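Local coordinates for protein N-terminal domain of PorA (28-171) (Porphyromonas gingivalis ATCC 33277, PDB 6KJK) that is a type IX secretion system cargo protein that carries a conserved C-terminal domain and affects PorXY-SigP signalling, this piece being its N-terminal domain, at residues 18-23 with 34-39; 108-113 with 126-131. All blocks are in the same frame, centred on the assembly; numbering follows the deposited sequence.

Contact 1 (18-23 with 34-39)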
ATOM      1  N   ALA A  18      -4.947   9.419   5.160  1.00 15.59           N
ATOM      2  CA  ALA A  18      -4.862  10.150   3.914  1.00 14.76           C
ATOM      3  C   ALA A  18      -5.258   9.255   2.741  1.00 15.06           C
ATOM      4  O   ALA A  18      -5.143   8.023   2.794  1.00 16.19           O
ATOM      5  CB  ALA A  18      -3.424  10.639   3.677  1.00 15.85           C
ATOM      6  N   THR A  19      -5.642   9.892   1.648  1.00 15.84           N
ATOM      7  CA  THR A  19      -5.903   9.212   0.389  1.00 16.65           C
ATOM      8  C   THR A  19      -4.896   9.680  -0.653  1.00 17.89           C
ATOM      9  O   THR A  19      -4.666  10.888  -0.809  1.00 19.79           O
ATOM     10  CB  THR A  19      -7.339   9.434  -0.098  1.00 19.17           C
ATOM     11  OG1 THR A  19      -8.235   8.891   0.877  1.00 20.78           O
ATOM     12  CG2 THR A  19      -7.558   8.740  -1.433  1.00 21.55           C
ATOM     13  N   VAL A  20      -4.259   8.728  -1.316  1.00 14.08           N
ATOM     14  CA  VAL A  20      -3.225   8.952  -2.314  1.00 16.36           C
ATOM     15  C   VAL A  20      -3.730   8.394  -3.629  1.00 14.91           C
ATOM     16  O   VAL A  20      -4.066   7.195  -3.714  1.00 15.46           O
ATOM     17  CB  VAL A  20      -1.907   8.259  -1.927  1.00 16.05           C
ATOM     18  CG1 VAL A  20      -0.902   8.358  -3.086  1.00 17.97           C
ATOM     19  CG2 VAL A  20      -1.315   8.900  -0.680  1.00 14.64           C
ATOM     20  N   ASP A  21      -3.770   9.238  -4.654  1.00 14.07           N
ATOM     21  CA  ASP A  21      -4.201   8.827  -5.985  1.00 15.67           C
ATOM     22  C   ASP A  21      -2.981   8.566  -6.856  1.00 16.95           C
ATOM     23  O   ASP A  21      -2.081   9.414  -6.951  1.00 21.30           O
ATOM     24  CB  ASP A  21      -5.047   9.914  -6.670  1.00 18.44           C
ATOM     25  CG  ASP A  21      -6.449  10.051  -6.098  1.00 24.02           C
ATOM     26  OD1 ASP A  21      -6.898   9.251  -5.257  1.00 22.01           O
ATOM     27  OD2 ASP A  21      -7.136  11.017  -6.515  1.00 29.26           O
ATOM     28  N   ILE A  22      -2.923   7.396  -7.452  1.00 15.03           N
ATOM     29  CA  ILE A  22      -1.885   7.007  -8.386  1.00 13.32           C
ATOM     30  C   ILE A  22      -2.553   6.949  -9.754  1.00 16.53           C
ATOM     31  O   ILE A  22      -3.620   6.339  -9.893  1.00 14.76           O
ATOM     32  CB  ILE A  22      -1.334   5.619  -8.008  1.00 15.17           C
ATOM     33  CG1 ILE A  22      -0.714   5.599  -6.591  1.00 16.81           C
ATOM     34  CG2 ILE A  22      -0.348   5.122  -9.055  1.00 16.72           C
ATOM     35  CD1 ILE A  22       0.528   6.402  -6.439  1.00 15.88           C
ATOM     36  N   THR A  23      -1.961   7.609 -10.748  1.00 16.52           N
ATOM     37  CA  THR A  23      -2.493   7.612 -12.102  1.00 15.81           C
ATOM     38  C   THR A  23      -1.526   7.041 -13.118  1.00 15.94           C
ATOM     39  O   THR A  23      -1.950   6.675 -14.209  1.00 17.47           O
ATOM     40  CB  THR A  23      -2.834   9.048 -12.528  1.00 18.32           C
ATOM     41  OG1 THR A  23      -1.644   9.846 -12.395  1.00 18.23           O
ATOM     42  CG2 THR A  23      -3.927   9.635 -11.668  1.00 20.48           C
ATOM     43  N   MET A  34       0.372  -0.495 -12.081  1.00 12.86           N
ATOM     44  CA  MET A  34       0.419   0.766 -11.361  1.00 12.81           C
ATOM     45  C   MET A  34       1.066   0.505 -10.014  1.00 12.39           C
ATOM     46  O   MET A  34       0.920  -0.586  -9.447  1.00 12.92           O
ATOM     47  CB  MET A  34      -0.989   1.336 -11.179  1.00 12.78           C
ATOM     48  CG  MET A  34      -1.668   1.500 -12.532  1.00 13.28           C
ATOM     49  SD  MET A  34      -3.322   2.195 -12.480  1.00 13.91           S
ATOM     50  CE  MET A  34      -2.929   3.905 -12.096  1.00 15.14           C
ATOM     51  N   LYS A  35       1.800   1.482  -9.487  1.00 11.93           N
ATOM     52  CA  LYS A  35       2.553   1.230  -8.263  1.00 11.89           C
ATOM     53  C   LYS A  35       2.473   2.395  -7.302  1.00 13.41           C
ATOM     54  O   LYS A  35       2.743   3.541  -7.682  1.00 15.47           O
ATOM     55  CB  LYS A  35       4.006   0.930  -8.590  1.00 16.53           C
ATOM     56  CG  LYS A  35       4.860   0.659  -7.377  1.00 21.80           C
ATOM     57  CD  LYS A  35       6.289   0.510  -7.846  1.00 33.01           C
ATOM     58  CE  LYS A  35       7.024  -0.578  -7.108  1.00 43.41           C
ATOM     59  NZ  LYS A  35       8.491  -0.290  -7.032  1.00 46.77           N
ATOM     60  N   PHE A  36       2.146   2.098  -6.053  1.00 11.07           N
ATOM     61  CA  PHE A  36       2.275   3.025  -4.936  1.00 12.01           C
ATOM     62  C   PHE A  36       3.569   2.730  -4.203  1.00 10.86           C
ATOM     63  O   PHE A  36       3.919   1.567  -3.976  1.00 10.94           O
ATOM     64  CB  PHE A  36       1.098   2.807  -3.973  1.00 11.55           C
ATOM     65  CG  PHE A  36       1.271   3.467  -2.640  1.00 10.99           C
ATOM     66  CD1 PHE A  36       0.860   4.768  -2.444  1.00 12.62           C
ATOM     67  CD2 PHE A  36       1.869   2.813  -1.588  1.00 12.12           C
ATOM     68  CE1 PHE A  36       1.025   5.384  -1.231  1.00 13.22           C
ATOM     69  CE2 PHE A  36       2.045   3.428  -0.369  1.00 14.31           C
ATOM     70  CZ  PHE A  36       1.607   4.721  -0.188  1.00 13.30           C
ATOM     71  N   LYS A  37       4.290   3.791  -3.849  1.00 11.26           N
ATOM     72  CA  LYS A  37       5.532   3.667  -3.099  1.00 11.08           C
ATOM     73  C   LYS A  37       5.523   4.657  -1.947  1.00 10.15           C
ATOM     74  O   LYS A  37       5.176   5.830  -2.128  1.00 12.25           O
ATOM     75  CB  LYS A  37       6.772   3.963  -3.978  1.00 13.87           C
ATOM     76  CG  LYS A  37       7.139   2.834  -4.950  1.00 27.66           C
ATOM     77  CD  LYS A  37       8.266   3.297  -5.869  1.00 32.08           C
ATOM     78  CE  LYS A  37       9.548   3.482  -5.070  1.00 37.52           C
ATOM     79  NZ  LYS A  37      10.771   3.320  -5.908  1.00 42.05           N
ATOM     80  N   GLY A  38       5.941   4.201  -0.784  1.00  9.84           N
ATOM     81  CA  GLY A  38       6.064   5.076   0.355  1.00 11.62           C
ATOM     82  C   GLY A  38       6.998   4.460   1.366  1.00 10.59           C
ATOM     83  O   GLY A  38       7.762   3.533   1.059  1.00 10.21           O
ATOM     84  N   MET A  39       6.969   5.004   2.570  1.00 11.27           N
ATOM     85  CA  MET A  39       7.814   4.564   3.673  0.56 10.70           C
ATOM     86  C   MET A  39       6.970   4.543   4.935  1.00 12.85           C
ATOM     87  O   MET A  39       6.153   5.458   5.148  1.00 15.21           O
ATOM     88  CB  MET A  39       8.963   5.562   3.931  0.56 14.75           C
ATOM     89  CG  MET A  39       9.935   5.733   2.773  0.56 16.37           C
ATOM     90  SD  MET A  39      11.056   4.337   2.550  0.56 15.02           S
ATOM     91  CE  MET A  39      11.453   4.017   4.217  0.56 16.90           C
TER

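Contact 2 (108-113 with 126-131)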
ATOM      1  N   ALA A 108      -8.958   0.314  -5.614  1.00 11.66           N
ATOM      2  CA  ALA A 108      -8.881   1.024  -4.343  1.00 12.46           C
ATOM      3  C   ALA A 108      -8.458   0.056  -3.249  1.00 12.15           C
ATOM      4  O   ALA A 108      -8.993  -1.064  -3.156  1.00 12.35           O
ATOM      5  CB  ALA A 108     -10.230   1.665  -3.988  1.00 15.30           C
ATOM      6  N   PHE A 109      -7.498   0.483  -2.428  1.00 10.09           N
ATOM      7  CA  PHE A 109      -6.959  -0.345  -1.371  1.00 10.28           C
ATOM      8  C   PHE A 109      -6.800   0.498  -0.126  1.00 11.19           C
ATOM      9  O   PHE A 109      -6.619   1.722  -0.206  1.00 12.60           O
ATOM     10  CB  PHE A 109      -5.581  -0.891  -1.768  1.00 10.63           C
ATOM     11  CG  PHE A 109      -5.626  -1.772  -3.000  1.00  9.62           C
ATOM     12  CD1 PHE A 109      -5.525  -1.232  -4.271  1.00 10.82           C
ATOM     13  CD2 PHE A 109      -5.800  -3.151  -2.874  1.00 10.83           C
ATOM     14  CE1 PHE A 109      -5.553  -2.065  -5.385  1.00 11.86           C
ATOM     15  CE2 PHE A 109      -5.814  -3.952  -3.974  1.00 12.24           C
ATOM     16  CZ  PHE A 109      -5.687  -3.427  -5.225  1.00 10.34           C
ATOM     17  N   THR A 110      -6.824  -0.155   1.019  1.00 10.05           N
ATOM     18  CA  THR A 110      -6.418   0.485   2.266  1.00 10.39           C
ATOM     19  C   THR A 110      -5.293  -0.341   2.845  1.00 10.12           C
ATOM     20  O   THR A 110      -5.380  -1.570   2.870  1.00 10.91           O
ATOM     21  CB  THR A 110      -7.590   0.598   3.246  1.00 11.40           C
ATOM     22  OG1 THR A 110      -8.622   1.394   2.641  1.00 13.34           O
ATOM     23  CG2 THR A 110      -7.161   1.241   4.564  1.00 12.14           C
ATOM     24  N   PHE A 111      -4.236   0.325   3.286  1.00  9.63           N
ATOM     25  CA  PHE A 111      -3.119  -0.310   3.969  1.00  9.93           C
ATOM     26  C   PHE A 111      -3.081   0.255   5.378  1.00  8.72           C
ATOM     27  O   PHE A 111      -3.093   1.493   5.556  1.00 10.49           O
ATOM     28  CB  PHE A 111      -1.809  -0.005   3.251  1.00 10.77           C
ATOM     29  CG  PHE A 111      -0.600  -0.460   4.018  1.00 10.61           C
ATOM     30  CD1 PHE A 111      -0.128  -1.769   3.912  1.00 10.68           C
ATOM     31  CD2 PHE A 111       0.045   0.410   4.883  1.00 10.85           C
ATOM     32  CE1 PHE A 111       1.005  -2.176   4.633  1.00 11.85           C
ATOM     33  CE2 PHE A 111       1.162   0.012   5.619  1.00 12.66           C
ATOM     34  CZ  PHE A 111       1.635  -1.270   5.475  1.00 12.93           C
ATOM     35  N   SER A 112      -2.949  -0.615   6.370  1.00  9.21           N
ATOM     36  CA  SER A 112      -2.682  -0.158   7.727  1.00 10.58           C
ATOM     37  C   SER A 112      -1.532  -0.921   8.342  1.00 11.04           C
ATOM     38  O   SER A 112      -1.331  -2.109   8.096  1.00 11.27           O
ATOM     39  CB  SER A 112      -3.898  -0.336   8.653  1.00 12.51           C
ATOM     40  OG  SER A 112      -4.985   0.460   8.211  1.00 13.82           O
ATOM     41  N   CYS A 113      -0.839  -0.218   9.210  1.00 12.56           N
ATOM     42  CA  CYS A 113       0.202  -0.772  10.060  0.54 14.57           C
ATOM     43  C   CYS A 113      -0.427  -1.106  11.413  1.00 15.64           C
ATOM     44  O   CYS A 113      -1.103  -0.255  11.997  1.00 18.72           O
ATOM     45  CB  CYS A 113       1.269   0.321  10.243  0.54 17.32           C
ATOM     46  SG  CYS A 113       2.859  -0.144  10.869  0.54 14.82           S
ATOM     47  N   THR A 126      -2.622   4.479   8.691  1.00 11.26           N
ATOM     48  CA  THR A 126      -3.437   3.974   7.598  1.00 10.52           C
ATOM     49  C   THR A 126      -3.316   4.917   6.422  1.00 10.86           C
ATOM     50  O   THR A 126      -3.307   6.148   6.594  1.00 11.41           O
ATOM     51  CB  THR A 126      -4.904   3.936   8.052  1.00 11.41           C
ATOM     52  OG1 THR A 126      -5.016   2.988   9.111  1.00 14.30           O
ATOM     53  CG2 THR A 126      -5.848   3.537   6.912  1.00 14.16           C
ATOM     54  N   VAL A 127      -3.255   4.339   5.225  1.00 10.26           N
ATOM     55  CA  VAL A 127      -3.324   5.102   3.994  1.00 10.30           C
ATOM     56  C   VAL A 127      -4.300   4.401   3.065  1.00 10.24           C
ATOM     57  O   VAL A 127      -4.353   3.161   3.005  1.00 10.75           O
ATOM     58  CB  VAL A 127      -1.936   5.288   3.337  1.00  9.74           C
ATOM     59  CG1 VAL A 127      -1.261   3.952   3.012  1.00 12.11           C
ATOM     60  CG2 VAL A 127      -2.003   6.196   2.133  1.00 10.95           C
ATOM     61  N   ASN A 128      -5.093   5.203   2.379  1.00 10.82           N
ATOM     62  CA  ASN A 128      -6.003   4.728   1.346  1.00 11.92           C
ATOM     63  C   ASN A 128      -5.392   5.059  -0.003  1.00 11.39           C
ATOM     64  O   ASN A 128      -4.955   6.193  -0.227  1.00 14.19           O
ATOM     65  CB  ASN A 128      -7.379   5.394   1.480  1.00 12.46           C
ATOM     66  CG  ASN A 128      -7.953   5.191   2.817  1.00 14.84           C
ATOM     67  OD1 ASN A 128      -8.364   4.071   3.167  1.00 15.37           O
ATOM     68  ND2 ASN A 128      -7.931   6.236   3.635  1.00 15.91           N
ATOM     69  N   ILE A 129      -5.326   4.078  -0.891  1.00 11.21           N
ATOM     70  CA  ILE A 129      -4.631   4.195  -2.158  1.00 10.94           C
ATOM     71  C   ILE A 129      -5.658   3.967  -3.258  1.00 11.57           C
ATOM     72  O   ILE A 129      -6.308   2.906  -3.297  1.00 13.03           O
ATOM     73  CB  ILE A 129      -3.515   3.151  -2.253  1.00 11.85           C
ATOM     74  CG1 ILE A 129      -2.535   3.360  -1.117  1.00 11.73           C
ATOM     75  CG2 ILE A 129      -2.807   3.213  -3.613  1.00 15.65           C
ATOM     76  CD1 ILE A 129      -1.664   2.194  -0.890  1.00 14.78           C
ATOM     77  N   ASN A 130      -5.801   4.929  -4.163  1.00 12.81           N
ATOM     78  CA  ASN A 130      -6.680   4.785  -5.321  1.00 13.01           C
ATOM     79  C   ASN A 130      -5.835   4.761  -6.578  1.00 13.03           C
ATOM     80  O   ASN A 130      -5.075   5.708  -6.837  1.00 15.27           O
ATOM     81  CB  ASN A 130      -7.665   5.951  -5.425  1.00 15.88           C
ATOM     82  CG  ASN A 130      -8.676   5.964  -4.314  1.00 20.27           C
ATOM     83  OD1 ASN A 130      -9.121   4.912  -3.842  1.00 20.70           O
ATOM     84  ND2 ASN A 130      -9.049   7.162  -3.878  1.00 24.41           N
ATOM     85  N   PHE A 131      -5.909   3.685  -7.323  1.00 12.77           N
ATOM     86  CA  PHE A 131      -5.266   3.579  -8.620  1.00 12.07           C
ATOM     87  C   PHE A 131      -6.302   3.986  -9.651  1.00 12.72           C
ATOM     88  O   PHE A 131      -7.195   3.207  -9.984  1.00 13.23           O
ATOM     89  CB  PHE A 131      -4.827   2.140  -8.854  1.00 11.75           C
ATOM     90  CG  PHE A 131      -3.721   1.675  -7.913  1.00 11.22           C
ATOM     91  CD1 PHE A 131      -2.403   2.073  -8.136  1.00 13.21           C
ATOM     92  CD2 PHE A 131      -3.972   0.872  -6.816  1.00 12.53           C
ATOM     93  CE1 PHE A 131      -1.365   1.657  -7.305  1.00 14.23           C
ATOM     94  CE2 PHE A 131      -2.934   0.446  -5.998  1.00 12.07           C
ATOM     95  CZ  PHE A 131      -1.627   0.836  -6.242  1.00 11.28           C
TER
HETATM   96  O   HOH W   1      -8.795   3.631  -1.198  1.00 18.99           O

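Contact 1 (18-23 with 34-39)
Ile-22 turns CG1 to lie opposite its carbonyl carbon (chi1 -60°), and a turn at chi2 (-67°) brings CD1 toward the backbone of the strand that holds Phe-36. CD1 comes to 4.1 Å from CA of Phe-36. The other branch of Ile-22, CG2, sits 3.7 Å from the carbonyl O of Lys-35. The ring rim of Phe-36 meets Val-20. CG1 of Val-20 lies in the ring plane, 4.0 Å from CE1 of Phe-36. The two side chains cross at nearly a right angle. Met-34 closes the far end of the contact. Its chain bends at chi3 (73°), which sets CE 3.4 Å from the carbonyl O of Ile-22. Met-34 and Ile-22 run past each other in opposite senses, with CE of Met-34 4.2 Å from CG2 of Ile-22. Ile-129 and Phe-131 of strand 125-133 also pack on this group, against Phe-36 and Met-34 respectively. No hydrogen bond joins 18-23 to 34-39, and the axes of the two short strand segments come no closer than 8.0 Å. The contact is therefore apolar packing between two sheets, held by side-chain fit and not by backbone pairing.

Contact 2 (108-113 with 126-131)
Phe-109 and Ile-129 face each other as a hydrogen-bonded antiparallel pair. N of Phe-109 donates to O of Ile-129, and N of Ile-129 returns a nearly straight bond (177°) to O of Phe-109 at 2.8 Å. Phe-111 and Val-127 repeat the pattern, with both N-to-O bonds at 2.9 Å. The carbonyls also receive CA-H contacts from the non-hydrogen-bonded pairs, such as CA of Thr-126 to O of Phe-111 at 3.2 Å.

The polar side chains lie on the face of Thr-110, Ser-112, Thr-126, Asn-128 and Asn-130. Thr-110 places OG1 beside its own backbone N (chi1 -60°), alongside the Asn-128 amide. OG1 donates to OD1 of Asn-128 at 2.7 Å, in the plane of that carbonyl. The amide's ND2 has weak hydrogen bonds to the carbonyls of Asn-17 and Ala-18. ND2 of Asn-130 makes a weak hydrogen bond to OD1 of Asp-21. OG of Ser-112 and OG1 of Thr-126 share a bond of 2.7 Å; either hydroxyl could be the donor, and the bond gives the buried Ser-112 hydroxyl a partner. A water lies within hydrogen-bonding distance of both O of Phe-109 and OD1 of Asn-130.

The other face is apolar. The rings of Phe-109 and Phe-131 meet rim to rim, with planes at 79° and CD1 of Phe-109 3.5 Å from CE2 of Phe-131. CG2 of Ile-129 lies over one face of the Phe-131 ring, toward its rim. This is the regular ladder of an antiparallel beta hairpin, strands 105-115 and 125-133, within a larger all-beta domain.

Overall arrangement
After strands 5-9 and 12-13 comes strand 18-22, and the chain passes through strand 26-28 before entering strand 31-42. Contact 1 closes this short loop. The chain then builds strands 48-58, 64-69, 83-85 and 90-99. Contact 2 follows, closing the hairpin of strands 105-115 and 125-133. The two loops are in series; neither encloses nor crosses the other. The centres of contact 1 and contact 2 lie about 8 Å apart. Strand 18-22 runs parallel beside strand 125-133, and probable backbone hydrogen bonds from Val-20 to Asn-128 and Ile-22 to Asn-130 join the contacts. Contact 2 thus lies within one sheet, while contact 1 ties the edge of that sheet to strand 31-42 of the other.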